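Local coordinates for protein prolyl 4-hydroxylase (Phytophthora capsici LT1534, PDB 6IUQ) that probably hydroxylates proline residues of protein substrates, as an iron(II)-dependent oxygenase of the 2-oxoglutarate family, at residues R15-L20 with S116-Q121; K142-A147 with R224-I229; K165-C170 with L207-W212. All blocks are in the same frame, centred on the assembly; numbering follows the deposited sequence.

Contact 1. Residues R15-L20 with S116-Q121; sequences RDYERL and STELLQ
Two helix starts meet here, the first turn of helix 17-23 and the first turn of helix 118-126. Tyr-17 and Leu-20 of the one touch Glu-118 in the first turn of the other and Ser-116 in the turn just before it. Glu-118 carries most of the contact. Its CB rests on Leu-20 CG at 4.1 Å, and its CG lies 3.3 Å from the backbone Tyr-17 O. The chain then bends at CB-CG (chi2 61°), which brings the carboxylate across the Tyr-17 side chain, at about a right angle to it. Glu-118 OE1 comes to 3.5 Å from Tyr-17 CD1. It approaches the ring obliquely, and the ring and carboxylate planes are 31° apart.

The carboxylate is tethered within its own segment. Ser-116 OG donates to Glu-118 OE1 over 2.8 Å and reaches the anti lone pair, the one turned from the other oxygen. This bond fixes the oxygen that meets the ring. Ser-116 CB touches the same ring at its CE1, 4.1 Å away. The contact is therefore made by van der Waals packing.

Both helix starts have a residue at the N-cap position. Asp-16 OD1 accepts a weak capping bond from Arg-19 N at 3.4 Å. Thr-117 holds the second N-cap position, and its OG1 instead accepts from Gln-121 NE2 at 2.8 Å, nearly in the plane of the amide.

Ala-112 of helix 108-115 also packs on Tyr-17, while Leu-20 continues into Cys-43 and Phe-44. Leu-119 and Leu-120 pack on Leu-231 of strand 224-232. The arrangement is plain helix-to-helix packing through N-terminal first turns, beside the large antiparallel sheet.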
loop_
_atom_site.group_PDB
_atom_site.type_symbol
_atom_site.label_atom_id
_atom_site.label_comp_id
_atom_site.label_asym_id
_atom_site.label_seq_id
_atom_site.Cartn_x
_atom_site.Cartn_y
_atom_site.Cartn_z
ATOM N N ARG A 15 -1.251 -11.754 -22.628
ATOM C CA ARG A 15 -0.218 -11.424 -21.668
ATOM C C ARG A 15 0.583 -10.268 -22.266
ATOM O O ARG A 15 1.537 -10.493 -23.003
ATOM C CB ARG A 15 0.667 -12.632 -21.390
ATOM C CG ARG A 15 1.694 -12.429 -20.311
ATOM C CD ARG A 15 2.541 -13.675 -20.192
ATOM N NE ARG A 15 1.752 -14.854 -19.832
ATOM C CZ ARG A 15 2.227 -16.097 -19.871
ATOM N NH1 ARG A 15 3.474 -16.318 -20.278
ATOM N NH2 ARG A 15 1.456 -17.117 -19.522
ATOM N N ASP A 16 0.177 -9.036 -21.960
ATOM C CA ASP A 16 0.677 -7.863 -22.688
ATOM C C ASP A 16 1.676 -7.031 -21.878
ATOM O O ASP A 16 1.323 -5.979 -21.331
ATOM C CB ASP A 16 -0.497 -6.973 -23.137
ATOM C CG ASP A 16 -0.130 -6.070 -24.320
ATOM O OD1 ASP A 16 1.087 -5.891 -24.580
ATOM O OD2 ASP A 16 -1.052 -5.540 -24.988
ATOM N N TYR A 17 2.922 -7.503 -21.851
ATOM C CA TYR A 17 4.001 -6.882 -21.091
ATOM C C TYR A 17 4.275 -5.444 -21.466
ATOM O O TYR A 17 4.585 -4.637 -20.608
ATOM C CB TYR A 17 5.302 -7.652 -21.279
ATOM C CG TYR A 17 5.340 -9.054 -20.726
ATOM C CD1 TYR A 17 5.071 -9.306 -19.383
ATOM C CD2 TYR A 17 5.698 -10.128 -21.544
ATOM C CE1 TYR A 17 5.138 -10.598 -18.874
ATOM C CE2 TYR A 17 5.771 -11.418 -21.045
ATOM C CZ TYR A 17 5.495 -11.644 -19.706
ATOM O OH TYR A 17 5.564 -12.925 -19.208
ATOM N N GLU A 18 4.208 -5.139 -22.754
ATOM C CA GLU A 18 4.454 -3.786 -23.227
ATOM C C GLU A 18 3.381 -2.805 -22.752
ATOM O O GLU A 18 3.689 -1.668 -22.401
ATOM C CB GLU A 18 4.549 -3.770 -24.758
ATOM C CG GLU A 18 4.406 -2.377 -25.356
ATOM C CD GLU A 18 4.940 -2.274 -26.772
ATOM O OE1 GLU A 18 5.164 -3.331 -27.410
ATOM O OE2 GLU A 18 5.138 -1.129 -27.240
ATOM N N ARG A 19 2.125 -3.239 -22.741
ATOM C CA ARG A 19 1.048 -2.418 -22.186
ATOM C C ARG A 19 1.399 -2.053 -20.736
ATOM O O ARG A 19 1.332 -0.887 -20.342
ATOM C CB ARG A 19 -0.300 -3.153 -22.258
ATOM C CG ARG A 19 -1.453 -2.411 -21.600
ATOM C CD ARG A 19 -2.704 -3.277 -21.443
ATOM N NE ARG A 19 -3.812 -2.504 -20.872
ATOM C CZ ARG A 19 -5.018 -2.398 -21.427
ATOM N NH1 ARG A 19 -5.284 -3.026 -22.565
ATOM N NH2 ARG A 19 -5.956 -1.666 -20.848
ATOM N N LEU A 20 1.810 -3.057 -19.965
ATOM C CA LEU A 20 2.151 -2.867 -18.564
ATOM C C LEU A 20 3.282 -1.868 -18.434
ATOM O O LEU A 20 3.186 -0.896 -17.681
ATOM C CB LEU A 20 2.529 -4.199 -17.932
ATOM C CG LEU A 20 2.908 -4.188 -16.460
ATOM C CD1 LEU A 20 1.929 -3.337 -15.645
ATOM C CD2 LEU A 20 2.950 -5.626 -15.948
ATOM N N SER A 116 7.715 -11.336 -14.132
ATOM C CA SER A 116 7.760 -10.097 -14.893
ATOM C C SER A 116 8.600 -9.029 -14.189
ATOM O O SER A 116 8.553 -8.884 -12.965
ATOM C CB SER A 116 6.344 -9.582 -15.141
ATOM O OG SER A 116 6.390 -8.221 -15.500
ATOM N N THR A 117 9.383 -8.288 -14.963
ATOM C CA THR A 117 10.190 -7.208 -14.406
ATOM C C THR A 117 9.815 -5.844 -14.961
ATOM O O THR A 117 10.590 -4.886 -14.818
ATOM C CB THR A 117 11.688 -7.406 -14.682
ATOM O OG1 THR A 117 11.902 -7.472 -16.099
ATOM C CG2 THR A 117 12.198 -8.654 -14.005
ATOM N N GLU A 118 8.652 -5.754 -15.605
ATOM C CA GLU A 118 8.233 -4.503 -16.243
ATOM C C GLU A 118 8.124 -3.386 -15.209
ATOM O O GLU A 118 8.629 -2.277 -15.417
ATOM C CB GLU A 118 6.909 -4.693 -16.981
ATOM C CG GLU A 118 7.094 -5.043 -18.461
ATOM C CD GLU A 118 7.850 -6.354 -18.663
ATOM O OE1 GLU A 118 7.559 -7.331 -17.928
ATOM O OE2 GLU A 118 8.738 -6.410 -19.550
ATOM N N LEU A 119 7.508 -3.704 -14.076
ATOM C CA LEU A 119 7.344 -2.749 -13.004
ATOM C C LEU A 119 8.697 -2.291 -12.475
ATOM O O LEU A 119 8.946 -1.099 -12.353
ATOM C CB LEU A 119 6.503 -3.374 -11.897
ATOM C CG LEU A 119 5.939 -2.522 -10.768
ATOM C CD1 LEU A 119 5.327 -1.211 -11.293
ATOM C CD2 LEU A 119 4.897 -3.365 -10.059
ATOM N N LEU A 120 9.573 -3.252 -12.187
ATOM C CA LEU A 120 10.919 -2.952 -11.720
ATOM C C LEU A 120 11.676 -2.100 -12.722
ATOM O O LEU A 120 12.374 -1.182 -12.327
ATOM C CB LEU A 120 11.694 -4.251 -11.436
ATOM C CG LEU A 120 11.463 -4.868 -10.050
ATOM C CD1 LEU A 120 12.065 -6.252 -9.936
ATOM C CD2 LEU A 120 12.066 -3.966 -8.996
ATOM N N GLN A 121 11.534 -2.396 -14.014
ATOM C CA GLN A 121 12.262 -1.658 -15.043
ATOM C C GLN A 121 11.797 -0.202 -15.116
ATOM O O GLN A 121 12.615 0.704 -15.106
ATOM C CB GLN A 121 12.099 -2.321 -16.421
ATOM C CG GLN A 121 12.924 -3.583 -16.661
ATOM C CD GLN A 121 12.652 -4.219 -18.037
ATOM O OE1 GLN A 121 12.637 -3.541 -19.067
ATOM N NE2 GLN A 121 12.429 -5.526 -18.046
#

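Contact 2. Residues K142-A147 with R224-I229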
loop_
_atom_site.group_PDB
_atom_site.type_symbol
_atom_site.label_atom_id
_atom_site.label_comp_id
_atom_site.label_asym_id
_atom_site.label_seq_id
_atom_site.Cartn_x
_atom_site.Cartn_y
_atom_site.Cartn_z
ATOM N N LYS A 142 1.883 -11.242 -2.891
ATOM C CA LYS A 142 0.892 -11.799 -1.976
ATOM C C LYS A 142 -0.524 -11.748 -2.577
ATOM O O LYS A 142 -0.923 -10.747 -3.175
ATOM C CB LYS A 142 0.947 -11.061 -0.634
ATOM C CG LYS A 142 -0.010 -11.585 0.423
ATOM C CD LYS A 142 0.188 -10.926 1.800
ATOM C CE LYS A 142 -0.577 -9.590 1.936
ATOM N NZ LYS A 142 -2.070 -9.676 1.738
ATOM N N LEU A 143 -1.261 -12.848 -2.440
ATOM C CA LEU A 143 -2.669 -12.889 -2.802
ATOM C C LEU A 143 -3.520 -12.817 -1.543
ATOM O O LEU A 143 -3.191 -13.430 -0.534
ATOM C CB LEU A 143 -2.998 -14.155 -3.585
ATOM C CG LEU A 143 -2.122 -14.462 -4.795
ATOM C CD1 LEU A 143 -2.597 -15.737 -5.467
ATOM C CD2 LEU A 143 -2.137 -13.292 -5.771
ATOM N N GLN A 144 -4.612 -12.060 -1.602
ATOM C CA GLN A 144 -5.471 -11.899 -0.443
ATOM C C GLN A 144 -6.944 -11.988 -0.800
ATOM O O GLN A 144 -7.412 -11.316 -1.718
ATOM C CB GLN A 144 -5.202 -10.567 0.247
ATOM C CG GLN A 144 -6.159 -10.289 1.394
ATOM C CD GLN A 144 -5.833 -9.021 2.151
ATOM O OE1 GLN A 144 -6.416 -7.965 1.891
ATOM N NE2 GLN A 144 -4.903 -9.117 3.100
ATOM N N ARG A 145 -7.668 -12.833 -0.070
ATOM C CA ARG A 145 -9.119 -12.874 -0.163
ATOM C C ARG A 145 -9.708 -12.384 1.152
ATOM O O ARG A 145 -9.334 -12.849 2.230
ATOM C CB ARG A 145 -9.615 -14.287 -0.486
ATOM C CG ARG A 145 -11.067 -14.345 -0.966
ATOM C CD ARG A 145 -11.542 -15.786 -1.204
ATOM N NE ARG A 145 -11.808 -16.469 0.054
ATOM C CZ ARG A 145 -13.010 -16.549 0.615
ATOM N NH1 ARG A 145 -14.067 -16.013 0.010
ATOM N NH2 ARG A 145 -13.154 -17.182 1.772
ATOM N N ASN A 146 -10.603 -11.412 1.056
ATOM C CA ASN A 146 -11.350 -10.931 2.202
ATOM C C ASN A 146 -12.802 -11.352 2.035
ATOM O O ASN A 146 -13.474 -10.919 1.092
ATOM C CB ASN A 146 -11.223 -9.407 2.331
ATOM C CG ASN A 146 -12.025 -8.840 3.492
ATOM O OD1 ASN A 146 -12.639 -9.581 4.261
ATOM N ND2 ASN A 146 -12.016 -7.511 3.628
ATOM N N ALA A 147 -13.273 -12.198 2.950
ATOM C CA ALA A 147 -14.615 -12.769 2.887
ATOM C C ALA A 147 -15.720 -11.729 2.765
ATOM O O ALA A 147 -16.743 -11.980 2.114
ATOM C CB ALA A 147 -14.861 -13.638 4.116
ATOM N N ARG A 224 -13.734 -9.772 -1.629
ATOM C CA ARG A 224 -12.742 -8.826 -2.137
ATOM C C ARG A 224 -11.421 -9.549 -2.364
ATOM O O ARG A 224 -10.841 -10.111 -1.431
ATOM C CB ARG A 224 -12.554 -7.652 -1.153
ATOM C CG ARG A 224 -11.569 -6.525 -1.564
ATOM C CD ARG A 224 -11.191 -5.709 -0.309
ATOM N NE ARG A 224 -10.543 -4.411 -0.521
ATOM C CZ ARG A 224 -9.268 -4.163 -0.217
ATOM N NH1 ARG A 224 -8.508 -5.132 0.287
ATOM N NH2 ARG A 224 -8.744 -2.950 -0.414
ATOM N N TYR A 225 -10.963 -9.548 -3.611
ATOM C CA TYR A 225 -9.648 -10.081 -3.954
ATOM C C TYR A 225 -8.692 -8.943 -4.257
ATOM O O TYR A 225 -9.074 -7.950 -4.891
ATOM C CB TYR A 225 -9.719 -11.002 -5.162
ATOM C CG TYR A 225 -10.173 -12.417 -4.895
ATOM C CD1 TYR A 225 -9.266 -13.395 -4.496
ATOM C CD2 TYR A 225 -11.497 -12.789 -5.081
ATOM C CE1 TYR A 225 -9.671 -14.692 -4.272
ATOM C CE2 TYR A 225 -11.913 -14.090 -4.861
ATOM C CZ TYR A 225 -10.996 -15.037 -4.460
ATOM O OH TYR A 225 -11.398 -16.341 -4.241
ATOM N N VAL A 226 -7.451 -9.089 -3.801
ATOM C CA VAL A 226 -6.413 -8.136 -4.138
ATOM C C VAL A 226 -5.073 -8.848 -4.313
ATOM O O VAL A 226 -4.756 -9.795 -3.602
ATOM C CB VAL A 226 -6.301 -7.017 -3.074
ATOM C CG1 VAL A 226 -6.080 -7.601 -1.679
ATOM C CG2 VAL A 226 -5.190 -6.058 -3.451
ATOM N N LEU A 227 -4.298 -8.410 -5.292
ATOM C CA LEU A 227 -2.960 -8.942 -5.498
ATOM C C LEU A 227 -1.978 -7.860 -5.098
ATOM O O LEU A 227 -2.080 -6.734 -5.557
ATOM C CB LEU A 227 -2.780 -9.380 -6.957
ATOM C CG LEU A 227 -1.452 -9.908 -7.494
ATOM C CD1 LEU A 227 -1.752 -10.870 -8.663
ATOM C CD2 LEU A 227 -0.533 -8.781 -7.956
ATOM N N THR A 228 -1.036 -8.187 -4.224
ATOM C CA THR A 228 -0.064 -7.200 -3.770
ATOM C C THR A 228 1.351 -7.558 -4.188
ATOM O O THR A 228 1.785 -8.672 -3.991
ATOM C CB THR A 228 -0.086 -7.051 -2.239
ATOM O OG1 THR A 228 -1.422 -6.801 -1.807
ATOM C CG2 THR A 228 0.821 -5.899 -1.798
ATOM N N ILE A 229 2.061 -6.600 -4.764
ATOM C CA ILE A 229 3.485 -6.743 -5.026
ATOM C C ILE A 229 4.246 -5.675 -4.242
ATOM O O ILE A 229 3.901 -4.484 -4.290
ATOM C CB ILE A 229 3.810 -6.598 -6.528
ATOM C CG1 ILE A 229 3.059 -7.641 -7.353
ATOM C CG2 ILE A 229 5.295 -6.716 -6.770
ATOM C CD1 ILE A 229 3.145 -7.395 -8.865
HETATM O O HOH W 1 -2.577 -9.078 -1.340
#
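Arg-145 lies across the Tyr-225 ring, with its aliphatic chain rather than its charge over the aromatic face. Arg-145 CG sits 3.8 Å from the ring centroid, 22° off the normal, in a CH-pi contact. The turn about CG-CD (chi3 75°) carries the guanidinium past the ring, its plane 52° from that of the tyrosine. Arg-145 CD is 3.1 Å from Tyr-225 OH. The charge pairs with Glu-223, and helix 46-61 covers the tyrosine.

Leu-143 and Leu-227 continue this face. They lie side by side and point the same way, Leu-143 CD2 to Leu-227 CD1 at 3.8 Å, and Leu-110 of helix 108-115 packs on both.

On the other face Gln-144 extends alongside Val-226. Its CB and OE1 both touch Val-226 CG1, each at 3.6 Å. Gln-144 OE1 also faces the guanidinium edge of Arg-224, 3.9 Å from Arg-224 NH1. The amide NE2 instead bonds Glu-95, which also forms a salt bridge with Lys-142. A water gathers Lys-142 O, Lys-142 NZ, Val-226 O and Thr-228 OG1, the last at 2.6 Å.

Six backbone bonds join the strands, two in each of the pairs Lys-142/Thr-228, Gln-144/Val-226 and Asn-146/Arg-224. The strands run antiparallel. The Thr-228 side chain is about 7 Å from the iron, on the metal-facing side. This is the antiparallel pairing characteristic of the large sheet of the double-stranded beta-helix (DSBH) fold.

Contact 3. Residues K165-C170 with L207-W212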
loop_
_atom_site.group_PDB
_atom_site.type_symbol
_atom_site.label_atom_id
_atom_site.label_comp_id
_atom_site.label_asym_id
_atom_site.label_seq_id
_atom_site.Cartn_x
_atom_site.Cartn_y
_atom_site.Cartn_z
ATOM N N LYS A 165 12.070 -3.950 4.619
ATOM C CA LYS A 165 12.752 -3.524 3.428
ATOM C C LYS A 165 11.910 -2.935 2.307
ATOM O O LYS A 165 12.440 -2.488 1.336
ATOM C CB LYS A 165 13.511 -4.730 2.860
ATOM C CG LYS A 165 14.504 -5.382 3.785
ATOM C CD LYS A 165 15.501 -4.364 4.279
ATOM C CE LYS A 165 15.864 -3.410 3.176
ATOM N NZ LYS A 165 16.786 -2.359 3.636
ATOM N N ARG A 166 10.608 -2.922 2.477
ATOM C CA ARG A 166 9.684 -2.456 1.447
ATOM C C ARG A 166 9.814 -0.983 1.131
ATOM O O ARG A 166 9.891 -0.141 2.022
ATOM C CB ARG A 166 8.261 -2.746 1.867
ATOM C CG ARG A 166 7.955 -4.209 1.954
ATOM C CD ARG A 166 6.722 -4.363 2.820
ATOM N NE ARG A 166 6.225 -5.729 2.890
ATOM C CZ ARG A 166 5.206 -6.099 3.657
ATOM N NH1 ARG A 166 4.574 -5.198 4.426
ATOM N NH2 ARG A 166 4.811 -7.368 3.645
ATOM N N LYS A 167 9.841 -0.687 -0.163
ATOM C CA LYS A 167 9.928 0.679 -0.660
ATOM C C LYS A 167 8.662 1.069 -1.452
ATOM O O LYS A 167 8.064 2.096 -1.180
ATOM C CB LYS A 167 11.178 0.844 -1.537
ATOM C CG LYS A 167 11.375 2.258 -2.089
ATOM C CD LYS A 167 11.391 3.238 -0.930
ATOM C CE LYS A 167 11.231 4.671 -1.375
ATOM N NZ LYS A 167 10.053 5.241 -0.673
ATOM N N VAL A 168 8.266 0.266 -2.432
ATOM C CA VAL A 168 7.054 0.529 -3.217
ATOM C C VAL A 168 5.979 -0.528 -3.014
ATOM O O VAL A 168 6.249 -1.723 -3.107
ATOM C CB VAL A 168 7.360 0.596 -4.734
ATOM C CG1 VAL A 168 6.074 0.854 -5.531
ATOM C CG2 VAL A 168 8.403 1.666 -5.010
ATOM N N THR A 169 4.757 -0.089 -2.729
ATOM C CA THR A 169 3.623 -0.992 -2.654
ATOM C C THR A 169 2.829 -0.942 -3.949
ATOM O O THR A 169 2.514 0.136 -4.447
ATOM C CB THR A 169 2.694 -0.639 -1.484
ATOM O OG1 THR A 169 3.416 -0.766 -0.244
ATOM C CG2 THR A 169 1.464 -1.553 -1.503
ATOM N N CYS A 170 2.518 -2.115 -4.495
ATOM C CA CYS A 170 1.769 -2.201 -5.733
ATOM C C CYS A 170 0.554 -3.087 -5.552
ATOM O O CYS A 170 0.675 -4.295 -5.321
ATOM C CB CYS A 170 2.645 -2.731 -6.869
ATOM S SG CYS A 170 1.663 -3.010 -8.375
ATOM N N LEU A 207 -0.160 2.382 -6.752
ATOM C CA LEU A 207 1.221 2.356 -6.308
ATOM C C LEU A 207 1.314 3.397 -5.243
ATOM O O LEU A 207 0.759 4.493 -5.420
ATOM C CB LEU A 207 2.215 2.690 -7.418
ATOM C CG LEU A 207 2.132 1.929 -8.738
ATOM C CD1 LEU A 207 3.194 2.428 -9.675
ATOM C CD2 LEU A 207 2.267 0.432 -8.519
ATOM N N PHE A 208 1.986 3.068 -4.140
ATOM C CA PHE A 208 2.309 4.086 -3.164
ATOM C C PHE A 208 3.613 3.795 -2.398
ATOM O O PHE A 208 4.197 2.726 -2.519
ATOM C CB PHE A 208 1.106 4.309 -2.225
ATOM C CG PHE A 208 0.661 3.108 -1.417
ATOM C CD1 PHE A 208 1.328 2.742 -0.249
ATOM C CD2 PHE A 208 -0.514 2.442 -1.732
ATOM C CE1 PHE A 208 0.875 1.667 0.537
ATOM C CE2 PHE A 208 -0.967 1.373 -0.950
ATOM C CZ PHE A 208 -0.269 0.994 0.203
ATOM N N GLN A 209 4.086 4.786 -1.656
ATOM C CA GLN A 209 5.337 4.670 -0.909
ATOM C C GLN A 209 5.154 3.786 0.323
ATOM O O GLN A 209 4.372 4.113 1.199
ATOM C CB GLN A 209 5.826 6.054 -0.486
ATOM C CG GLN A 209 5.859 7.078 -1.640
ATOM C CD GLN A 209 7.105 6.927 -2.513
ATOM O OE1 GLN A 209 8.033 6.182 -2.171
ATOM N NE2 GLN A 209 7.120 7.610 -3.657
ATOM N N SER A 210 5.864 2.670 0.399
ATOM C CA SER A 210 5.714 1.802 1.555
ATOM C C SER A 210 6.174 2.497 2.852
ATOM O O SER A 210 5.549 2.303 3.902
ATOM C CB SER A 210 6.466 0.491 1.342
ATOM O OG SER A 210 6.097 -0.092 0.081
ATOM N N ASP A 211 7.229 3.323 2.787
ATOM C CA ASP A 211 7.769 3.925 4.011
ATOM C C ASP A 211 7.261 5.330 4.346
ATOM O O ASP A 211 7.578 5.837 5.425
ATOM C CB ASP A 211 9.294 3.955 3.979
ATOM C CG ASP A 211 9.840 4.520 2.698
ATOM O OD1 ASP A 211 9.064 4.679 1.725
ATOM O OD2 ASP A 211 11.054 4.793 2.659
ATOM N N TRP A 212 6.480 5.971 3.484
ATOM C CA TRP A 212 5.855 7.218 3.935
ATOM C C TRP A 212 4.443 7.494 3.451
ATOM O O TRP A 212 4.057 8.655 3.344
ATOM C CB TRP A 212 6.727 8.434 3.592
ATOM C CG TRP A 212 7.267 8.621 2.202
ATOM C CD1 TRP A 212 8.459 8.137 1.712
ATOM C CD2 TRP A 212 6.711 9.432 1.154
ATOM N NE1 TRP A 212 8.650 8.566 0.423
ATOM C CE2 TRP A 212 7.598 9.360 0.053
ATOM C CE3 TRP A 212 5.537 10.184 1.027
ATOM C CZ2 TRP A 212 7.360 10.032 -1.156
ATOM C CZ3 TRP A 212 5.303 10.858 -0.170
ATOM C CH2 TRP A 212 6.213 10.775 -1.252
#
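Lys-167 NZ forms a salt bridge with Asp-211 OD1 at 2.7 Å, on the syn lone pair. The same nitrogen donates to Gln-209 OE1, also at 2.7 Å. The lysine chain is bent about CB-CG (chi2 55°) and again near its end, and it lies beside Gln-209, pointing the same way. Tyr-130 adds a cation-pi contact to the ammonium and a bond to Gln-209 NE2.

A second polar link joins the hydroxyls. Ser-210 OG donates to Thr-169 OG1 at 2.8 Å, and Thr-169 OG1 is also bonded to Asp-158, an iron ligand. Ser-210 and Thr-169 thus probably help to position that carboxylate.

Backbone bonds run both ways between Thr-169 and Phe-208. Ser-210 N donates to Lys-167 O at 2.8 Å, but from well above the carbonyl plane. Lys-167 and Val-168 together face Leu-231 of strand 224-232, a classic beta bulge.

The apolar contacts lie on two faces. Thr-169 CB stands over the Phe-208 ring in a CH-pi contact, 3.8 Å from its centroid, and CG2 reaches the ring atom CZ at 3.5 Å. On the opposite face Cys-170 SG meets Leu-207 CD2 at 3.5 Å. The Phe-208 side chain is about 5 Å from the iron and its ring meets His-215, another ligand. Such packing makes up the second shell of the iron(II) site.

Contacts 2 and 3 are buried and belong to one antiparallel sheet, where strands 224-232 and 166-173 are neighbours. Ile-229 N and Cys-170 O, 2.7 Å apart, probably hydrogen-bond and join them directly. Contact 1 is partly buried and lies farther out, its centre about 20 Å from the centre of the chain. It meets contact 3 by packing of Leu-119 CD2 on Cys-170 SG. The chemistry follows the place. Contact 1 is van der Waals packing between helix starts. Contact 2 is regular strand pairing with side chains packed on both faces. Contact 3, closest to the iron, adds a salt bridge and a hydroxyl link leading to a metal ligand.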